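Local coordinates for protein D-threo-3-hydroxyaspartate dehydratase (Delftia, PDB 3WQD) that catalyses the pyridoxal-phosphate-dependent deamination of D-threo-3-hydroxyaspartate to oxaloacetate and ammonia, and also dehydrates L-threo- and L-erythro-3-hydroxyaspartate and D-serine, at residues T54-P59 with E385-W390; G177-H182 with L218-V223; G184-L189 with V225-T230. All coordinates share one frame; numbering follows the deposited sequence.

Contact 1 (T54-P59 with E385-W390)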
# COMPACT_ATOMS: atom_id res chain seq x y z
N THR B 54 -6.23 3.76 -11.43
CA THR B 54 -5.68 4.84 -10.56
C THR B 54 -6.70 5.13 -9.42
O THR B 54 -6.25 5.36 -8.27
CB THR B 54 -5.45 6.12 -11.40
OG1 THR B 54 -4.34 5.81 -12.27
CG2 THR B 54 -5.09 7.28 -10.55
N SER B 55 -8.02 5.20 -9.74
CA SER B 55 -9.03 5.61 -8.71
C SER B 55 -9.86 4.43 -8.26
O SER B 55 -10.32 4.42 -7.10
CB SER B 55 -9.97 6.72 -9.26
OG SER B 55 -10.91 6.15 -10.20
N LYS B 56 -10.16 3.47 -9.18
CA LYS B 56 -11.15 2.42 -8.94
C LYS B 56 -12.44 2.94 -8.25
O LYS B 56 -13.04 2.26 -7.40
CB LYS B 56 -10.57 1.24 -8.11
CG LYS B 56 -9.30 0.72 -8.77
CD LYS B 56 -8.88 -0.60 -8.10
CE LYS B 56 -7.51 -1.06 -8.64
NZ LYS B 56 -7.12 -2.32 -7.99
N SER B 57 -12.92 4.12 -8.70
CA SER B 57 -14.02 4.76 -8.06
C SER B 57 -15.09 5.12 -9.12
O SER B 57 -14.76 5.82 -10.10
CB SER B 57 -13.50 6.00 -7.30
OG SER B 57 -14.63 6.59 -6.57
N VAL B 58 -16.30 4.63 -8.92
CA VAL B 58 -17.43 4.84 -9.88
C VAL B 58 -17.63 6.32 -10.21
O VAL B 58 -17.69 6.67 -11.40
CB VAL B 58 -18.70 4.06 -9.41
CG1 VAL B 58 -19.97 4.48 -10.22
CG2 VAL B 58 -18.44 2.56 -9.48
N PRO B 59 -17.71 7.22 -9.18
CA PRO B 59 -17.98 8.61 -9.56
C PRO B 59 -16.82 9.28 -10.29
O PRO B 59 -17.03 10.21 -11.04
CB PRO B 59 -18.21 9.35 -8.18
CG PRO B 59 -17.69 8.40 -7.14
CD PRO B 59 -17.87 6.99 -7.71
N GLU B 385 -16.43 5.87 -2.51
CA GLU B 385 -15.84 4.55 -2.24
C GLU B 385 -14.91 4.16 -3.42
O GLU B 385 -15.18 4.56 -4.59
CB GLU B 385 -16.90 3.46 -2.06
CG GLU B 385 -17.63 3.70 -0.71
CD GLU B 385 -18.59 2.61 -0.36
OE1 GLU B 385 -18.68 1.63 -1.15
OE2 GLU B 385 -19.20 2.73 0.75
N ARG B 386 -13.94 3.34 -3.14
CA ARG B 386 -13.11 2.79 -4.24
C ARG B 386 -12.87 1.34 -3.92
O ARG B 386 -13.01 0.90 -2.73
CB ARG B 386 -11.83 3.59 -4.44
CG ARG B 386 -10.94 3.58 -3.21
CD ARG B 386 -9.48 3.88 -3.68
NE ARG B 386 -8.89 2.64 -4.28
CZ ARG B 386 -7.88 2.63 -5.18
NH1 ARG B 386 -7.30 1.47 -5.58
NH2 ARG B 386 -7.43 3.76 -5.76
N LEU B 387 -12.39 0.57 -4.89
CA LEU B 387 -12.26 -0.89 -4.71
C LEU B 387 -10.87 -1.22 -4.09
O LEU B 387 -9.85 -0.63 -4.48
CB LEU B 387 -12.34 -1.47 -6.13
CG LEU B 387 -12.42 -2.94 -6.34
CD1 LEU B 387 -13.73 -3.31 -5.62
CD2 LEU B 387 -12.60 -3.09 -7.88
N HIS B 388 -10.85 -2.25 -3.25
CA HIS B 388 -9.64 -2.82 -2.64
C HIS B 388 -9.62 -4.33 -2.90
O HIS B 388 -10.64 -5.01 -2.78
CB HIS B 388 -9.75 -2.60 -1.11
CG HIS B 388 -8.51 -3.00 -0.39
ND1 HIS B 388 -8.53 -3.79 0.75
CD2 HIS B 388 -7.18 -2.70 -0.65
CE1 HIS B 388 -7.26 -3.91 1.25
NE2 HIS B 388 -6.42 -3.22 0.39
N GLY B 389 -8.47 -4.82 -3.38
CA GLY B 389 -8.28 -6.25 -3.53
C GLY B 389 -8.66 -6.77 -4.92
O GLY B 389 -8.60 -5.99 -5.90
N TRP B 390 -9.00 -8.03 -5.01
CA TRP B 390 -9.18 -8.74 -6.30
C TRP B 390 -10.48 -9.50 -6.32
O TRP B 390 -11.19 -9.57 -5.27
CB TRP B 390 -8.01 -9.74 -6.51
CG TRP B 390 -6.71 -9.01 -6.71
CD1 TRP B 390 -6.15 -8.59 -7.90
CD2 TRP B 390 -5.82 -8.47 -5.64
NE1 TRP B 390 -4.98 -7.89 -7.67
CE2 TRP B 390 -4.75 -7.77 -6.31
CE3 TRP B 390 -5.84 -8.54 -4.22
CZ2 TRP B 390 -3.73 -7.10 -5.61
CZ3 TRP B 390 -4.82 -7.85 -3.51
CH2 TRP B 390 -3.80 -7.14 -4.19
OXT TRP B 390 -10.77 -10.15 -7.34
O HOH W 1 -9.17 -4.34 -8.08
O HOH W 2 -6.98 -1.37 -5.28
O HOH W 3 -17.00 3.46 -6.35

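Contact 2 (G177-H182 with L218-V223). With PLP (pyridoxal-5'-phosphate), chain G; 999 ((3S)-3-hydroxy-D-aspartic acid), chain J.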
# COMPACT_ATOMS: atom_id res chain seq x y z
N GLY B 177 -9.14 -8.44 -32.06
CA GLY B 177 -9.78 -7.13 -32.08
C GLY B 177 -8.86 -5.98 -32.17
O GLY B 177 -9.30 -4.83 -32.43
N GLY B 178 -7.55 -6.22 -32.04
CA GLY B 178 -6.65 -5.07 -32.06
C GLY B 178 -5.31 -5.46 -31.44
O GLY B 178 -4.99 -6.60 -31.08
N VAL B 179 -4.44 -4.42 -31.37
CA VAL B 179 -3.12 -4.46 -30.69
C VAL B 179 -3.08 -3.31 -29.68
O VAL B 179 -3.73 -2.25 -29.85
CB VAL B 179 -1.91 -4.31 -31.65
CG1 VAL B 179 -1.76 -5.65 -32.43
CG2 VAL B 179 -2.13 -3.13 -32.65
N LEU B 180 -2.32 -3.48 -28.59
CA LEU B 180 -2.16 -2.38 -27.66
C LEU B 180 -0.72 -2.38 -27.15
O LEU B 180 -0.04 -3.45 -27.11
CB LEU B 180 -3.15 -2.47 -26.46
CG LEU B 180 -2.79 -3.57 -25.39
CD1 LEU B 180 -3.60 -3.24 -24.09
CD2 LEU B 180 -3.16 -4.99 -25.84
N THR B 181 -0.28 -1.21 -26.70
CA THR B 181 1.03 -1.08 -26.09
C THR B 181 0.93 -0.05 -24.96
O THR B 181 0.08 0.87 -25.05
CB THR B 181 2.11 -0.68 -27.15
OG1 THR B 181 3.39 -0.87 -26.52
CG2 THR B 181 1.92 0.71 -27.61
N HIS B 182 1.87 -0.15 -24.01
CA HIS B 182 2.01 0.87 -22.98
C HIS B 182 3.43 1.24 -22.85
O HIS B 182 4.28 0.39 -22.42
CB HIS B 182 1.54 0.23 -21.62
CG HIS B 182 1.89 1.05 -20.39
ND1 HIS B 182 1.43 2.38 -20.19
CD2 HIS B 182 2.59 0.71 -19.26
CE1 HIS B 182 1.85 2.78 -18.91
NE2 HIS B 182 2.60 1.80 -18.40
N LEU B 218 -5.11 -10.69 -41.52
CA LEU B 218 -5.78 -10.84 -40.19
C LEU B 218 -6.45 -9.50 -39.81
O LEU B 218 -5.88 -8.44 -40.14
CB LEU B 218 -4.71 -11.17 -39.12
CG LEU B 218 -4.17 -12.58 -39.32
CD1 LEU B 218 -2.89 -12.70 -38.53
CD2 LEU B 218 -5.21 -13.61 -38.91
N PRO B 219 -7.64 -9.55 -39.15
CA PRO B 219 -8.24 -8.28 -38.72
C PRO B 219 -7.40 -7.65 -37.62
O PRO B 219 -6.81 -8.36 -36.78
CB PRO B 219 -9.61 -8.72 -38.18
CG PRO B 219 -9.42 -10.17 -37.77
CD PRO B 219 -8.36 -10.75 -38.67
N CYS B 220 -7.36 -6.33 -37.55
CA CYS B 220 -6.75 -5.66 -36.39
C CYS B 220 -7.33 -4.25 -36.39
O CYS B 220 -6.61 -3.28 -36.63
CB CYS B 220 -5.26 -5.64 -36.52
SG CYS B 220 -4.45 -5.06 -34.97
N PRO B 221 -8.66 -4.16 -36.00
CA PRO B 221 -9.26 -2.80 -36.22
C PRO B 221 -8.84 -1.74 -35.17
O PRO B 221 -8.91 -0.54 -35.45
CB PRO B 221 -10.76 -3.10 -36.21
CG PRO B 221 -10.87 -4.42 -35.44
CD PRO B 221 -9.64 -5.25 -35.80
N VAL B 222 -8.49 -2.18 -33.94
CA VAL B 222 -8.09 -1.22 -32.95
C VAL B 222 -6.58 -1.19 -32.77
O VAL B 222 -5.88 -2.23 -32.72
CB VAL B 222 -8.73 -1.52 -31.54
CG1 VAL B 222 -8.08 -0.69 -30.38
CG2 VAL B 222 -10.25 -1.43 -31.63
N VAL B 223 -6.08 0.04 -32.65
CA VAL B 223 -4.66 0.33 -32.31
C VAL B 223 -4.74 1.17 -31.05
O VAL B 223 -5.16 2.35 -31.13
CB VAL B 223 -3.86 0.97 -33.46
CG1 VAL B 223 -2.44 1.29 -32.97
CG2 VAL B 223 -3.88 0.02 -34.63
N1 PLP G . -2.25 0.99 -20.04
C2 PLP G . -1.64 0.00 -19.36
C2A PLP G . -1.58 -1.39 -19.90
C3 PLP G . -0.92 0.31 -18.15
O3 PLP G . -0.30 -0.66 -17.47
C4 PLP G . -0.99 1.67 -17.65
C4A PLP G . -0.30 2.06 -16.45
C5 PLP G . -1.78 2.61 -18.43
C6 PLP G . -2.35 2.25 -19.67
C5A PLP G . -1.94 4.03 -17.91
O4P PLP G . -0.70 4.71 -17.78
P PLP G . -0.74 6.08 -16.91
O1P PLP G . -1.75 6.96 -17.61
O2P PLP G . 0.68 6.55 -17.08
O3P PLP G . -1.14 5.71 -15.56
OD2 999 J . 4.30 2.73 -13.47
CG 999 J . 3.06 2.97 -13.62
OD1 999 J . 2.41 3.65 -12.76
CB 999 J . 2.35 2.46 -14.88
OB 999 J . 3.36 1.75 -15.71
CA 999 J . 1.20 1.53 -14.57
N 999 J . 0.55 1.14 -15.83
C 999 J . 1.61 0.34 -13.81
OXT 999 J . 1.91 0.39 -12.63
O 999 J . 1.53 -0.76 -14.44

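Contact 3 (G184-L189 with V225-T230). With PLP (pyridoxal-5'-phosphate), chain G; 999 ((3S)-3-hydroxy-D-aspartic acid), chain J.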
# COMPACT_ATOMS: atom_id res chain seq x y z
N GLY B 184 5.57 2.49 -20.79
CA GLY B 184 5.80 2.90 -19.38
C GLY B 184 7.20 3.38 -19.11
O GLY B 184 7.42 3.97 -18.06
N SER B 185 8.16 3.19 -20.05
CA SER B 185 9.50 3.74 -19.86
C SER B 185 9.44 5.27 -19.93
O SER B 185 10.43 5.91 -19.52
CB SER B 185 10.52 3.28 -20.92
OG SER B 185 10.26 3.87 -22.22
N SER B 186 8.29 5.85 -20.27
CA SER B 186 8.17 7.32 -20.29
C SER B 186 8.40 7.89 -18.86
O SER B 186 8.76 9.08 -18.66
CB SER B 186 6.79 7.74 -20.82
OG SER B 186 5.77 7.33 -19.87
N TYR B 187 8.18 7.06 -17.82
CA TYR B 187 8.31 7.53 -16.42
C TYR B 187 9.76 7.76 -16.05
O TYR B 187 10.03 8.40 -15.02
CB TYR B 187 7.74 6.47 -15.48
CG TYR B 187 6.25 6.43 -15.43
CD1 TYR B 187 5.42 6.59 -16.55
CD2 TYR B 187 5.59 6.27 -14.17
CE1 TYR B 187 4.02 6.47 -16.44
CE2 TYR B 187 4.21 6.23 -14.07
CZ TYR B 187 3.41 6.29 -15.19
OH TYR B 187 2.04 6.23 -15.06
N GLU B 188 10.71 7.33 -16.91
CA GLU B 188 12.11 7.57 -16.66
C GLU B 188 12.59 8.88 -17.30
O GLU B 188 13.76 9.22 -17.12
CB GLU B 188 12.92 6.48 -17.30
CG GLU B 188 12.83 5.16 -16.59
CD GLU B 188 13.13 4.08 -17.59
OE1 GLU B 188 13.98 4.27 -18.53
OE2 GLU B 188 12.47 3.11 -17.55
N LEU B 189 11.73 9.58 -18.02
CA LEU B 189 12.12 10.76 -18.83
C LEU B 189 11.71 12.03 -18.08
O LEU B 189 10.93 11.97 -17.11
CB LEU B 189 11.43 10.73 -20.20
CG LEU B 189 11.81 9.46 -21.02
CD1 LEU B 189 11.11 9.47 -22.39
CD2 LEU B 189 13.33 9.24 -21.10
N VAL B 225 -2.72 2.83 -27.69
CA VAL B 225 -1.43 3.16 -27.05
C VAL B 225 -1.68 3.89 -25.74
O VAL B 225 -2.82 4.39 -25.53
CB VAL B 225 -0.50 4.03 -27.96
CG1 VAL B 225 -0.34 3.34 -29.36
CG2 VAL B 225 -1.10 5.43 -28.15
N GLY B 226 -0.63 4.07 -24.94
CA GLY B 226 -0.71 5.14 -23.94
C GLY B 226 0.03 4.91 -22.67
O GLY B 226 0.05 3.82 -22.14
N SER B 227 0.54 6.03 -22.16
CA SER B 227 0.90 6.27 -20.75
C SER B 227 0.50 7.76 -20.59
O SER B 227 0.35 8.47 -21.62
CB SER B 227 2.38 6.06 -20.46
OG SER B 227 3.18 6.99 -21.17
N THR B 228 0.35 8.24 -19.37
CA THR B 228 -0.03 9.65 -19.22
C THR B 228 1.02 10.57 -19.88
O THR B 228 0.64 11.49 -20.59
CB THR B 228 -0.34 9.96 -17.71
OG1 THR B 228 -1.65 9.55 -17.47
CG2 THR B 228 -0.23 11.53 -17.48
N PRO B 229 2.31 10.33 -19.62
CA PRO B 229 3.26 11.31 -20.25
C PRO B 229 3.27 11.25 -21.77
O PRO B 229 3.40 12.32 -22.39
CB PRO B 229 4.63 10.87 -19.68
CG PRO B 229 4.24 10.13 -18.35
CD PRO B 229 2.96 9.40 -18.64
N THR B 230 3.16 10.05 -22.38
CA THR B 230 3.21 9.99 -23.86
C THR B 230 1.87 10.46 -24.44
O THR B 230 1.85 11.08 -25.53
CB THR B 230 3.58 8.61 -24.41
OG1 THR B 230 2.72 7.61 -23.80
CG2 THR B 230 5.06 8.31 -24.14
N1 PLP G . -2.25 0.99 -20.04
C2 PLP G . -1.64 0.00 -19.36
C2A PLP G . -1.58 -1.39 -19.90
C3 PLP G . -0.92 0.31 -18.15
O3 PLP G . -0.30 -0.66 -17.47
C4 PLP G . -0.99 1.67 -17.65
C4A PLP G . -0.30 2.06 -16.45
C5 PLP G . -1.78 2.61 -18.43
C6 PLP G . -2.35 2.25 -19.67
C5A PLP G . -1.94 4.03 -17.91
O4P PLP G . -0.70 4.71 -17.78
P PLP G . -0.74 6.08 -16.91
O1P PLP G . -1.75 6.96 -17.61
O2P PLP G . 0.68 6.55 -17.08
O3P PLP G . -1.14 5.71 -15.56
OD2 999 J . 4.30 2.73 -13.47
CG 999 J . 3.06 2.97 -13.62
OD1 999 J . 2.41 3.65 -12.76
CB 999 J . 2.35 2.46 -14.88
OB 999 J . 3.36 1.75 -15.71
CA 999 J . 1.20 1.53 -14.57
N 999 J . 0.55 1.14 -15.83
C 999 J . 1.61 0.34 -13.81
OXT 999 J . 1.91 0.39 -12.63
O 999 J . 1.53 -0.76 -14.44

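Contact 1 (T54-P59 with E385-W390)
Lys-56 and Arg-386 send their side chains across each other at a slant, joining the turn before helix 58-67 to the C-terminal tail. Arg-386 has CG wedged between its backbone N and carbonyl carbon (chi1 61°), and a bend at chi3 folds the guanidinium back toward the turn. The methylenes of the extended Lys-56 chain lie over one face of this flat group, with Lys-56 CD 3.6 Å from Arg-386 NH1; Ser-55 O lies over that face as well. At the edge, Arg-386 NH2 makes a weak bond to Thr-54 O (3.2 Å), its stronger partner being Tyr-372 OH. With an alanine here, Tyr-372 would probably lose its guanidinium mate and the methylenes of Lys-56 the flat surface against which they rest.

The backbones are joined by Leu-387 N, which donates to Lys-56 O at 3.1 Å. Serine suits position 57 because its short hydroxyl, pointing opposite the backbone N (chi1 -176°), reaches the tail: Ser-57 OG donates to Glu-385 O (2.9 Å) from above the carbonyl plane. Ser-55 OG in turn accepts from Ser-57 N (3.2 Å) in an ST turn that shapes the bend.

Two cations approach closely here, Lys-56 NZ standing 4.5 Å from Arg-386 NH1. One water, in the guanidinium plane, accepts from both and donates to Leu-387 O, while a second links Lys-56 NZ to Gly-389 O. These oxygens, and Glu-79 in a long, weak ion pair with Lys-56 NZ, probably soften the repulsion, while the direct bonds between turn and tail come from Ser-57, Leu-387 and the arginine.

Contact 2 (G177-H182 with L218-V223)
Cys-220 has SG opposite its backbone N (chi1 -171°), which lays the sulfur against the backbone of the neighbouring strand, 3.6 Å from Gly-178 CA. Val-179 sets CG1 opposite its carbonyl carbon (chi1 -74°) and thereby meets the same sulfur at 3.7 Å, while its other methyl, CG2, touches Val-223 CG2 at 4.1 Å. These small apolar groups suit the layer beneath helix 192-215, whose Cys-206, Ala-210 and Leu-213 pack on the two valines.

The strands run parallel and Val-222 is gripped at both ends: its N donates to Gly-177 O (3.2 Å) and its O accepts from Val-179 N (2.9 Å). Gly-178 pairs with Val-222 at a close 4.2 Å between CA atoms. A side chain on Gly-178 would run into Val-222 O, and its backbone angles also demand glycine. Strands 175-180 and 222-225, joined through helix 192-215, form a right-handed beta-alpha-beta crossover of the TIM-barrel domain, of the alanine racemase N-terminal type.

Past the strand end, His-182 lies with pyridoxal phosphate over one ring face, His-182 CE1 being 3.3 Å from PLP C4. In the ring plane, His-182 NE2 donates to OB of the bound hydroxyaspartate at 2.8 Å, nearly straight at 158°. The apolar pairing and backbone bonds thus fix the strand, and a single imidazole at its C-terminal side uses its face for the cofactor and its edge for the ligand's hydroxyl.

Contact 3 (G184-L189 with V225-T230)
Tyr-187 presents the CE1 side of its ring edge to Ser-227 CB, close to the ring plane, while Pro-229 CD approaches Tyr-187 CE1 obliquely at 3.8 Å, the two side chains crossing at about a right angle. Ser-186 OG of its own turn also lies in the ring plane, at the edge. In that plane too lies phosphate oxygen O2P of pyridoxal phosphate, which receives a very short bond, 2.5 Å, from Tyr-187 OH. On the CE2 side of the ring, OD1 of the bound hydroxyaspartate comes in obliquely. Tyrosine fits because its rigid ring spans from the 3-10 turn to the cofactor and ends in a donor.

The phosphate rests on the first turn of helix 228-233. Thr-228 N points almost exactly at PLP O2P (2.9 Å, 178°); O2P thus accepts from Tyr-187 OH and Thr-228 N, one from each segment. Thr-228 OG1 donates separately to PLP O1P at 2.6 Å. The helix N-terminus would probably favour the phosphate's negative charge.

Behind this, Ser-186 OG and Ser-227 OG share a hydrogen bond of 2.9 Å in which either may donate. Both hydroxyls sit between backbone N and carbonyl carbon (chi1 67° and 64°), which turns them toward one another. Ser-227 is the N-cap residue, and its N makes a weak bond to Thr-230 OG1. Proline suits position 229, in the first helical turn, where no N-H is needed for a helical bond; its ring lies against Ser-186, with Pro-229 CG 3.5 Å from Ser-186 OG.

Glu-202 of helix 192-215 reaches Thr-230 OG1 and Gly-226 N. Leu-195 and Leu-198 of that helix pack on Pro-229 and Ser-186 respectively, while Met-255 of helix 253-258 touches Tyr-187, Thr-228 and Pro-229, so the contact lies between these two helices, just beyond strand 222-225.

Contacts 2 and 3 follow one another along the same two chain pieces, from paired strands to the cofactor phosphate, centres 19 Å apart. They meet where His-182 ND1 lies 2.8 Å from Gly-226 O, a probable hydrogen bond. Contact 1 encloses both within its chain loop but touches neither: its nearest atoms are about 10 Å from contact 2 and 7 Å from contact 3. It approaches the site through Thr-54, whose side chain is about 5 Å from the cofactor and from a magnesium ion, next to Lys-53, the inferred cofactor-bearing lysine; the Tyr-187 side chain is about 4 Å from a magnesium. Gln-329 of the second subunit packs on Lys-56, and its backbone N donates a hydrogen bond to the hydroxyaspartate.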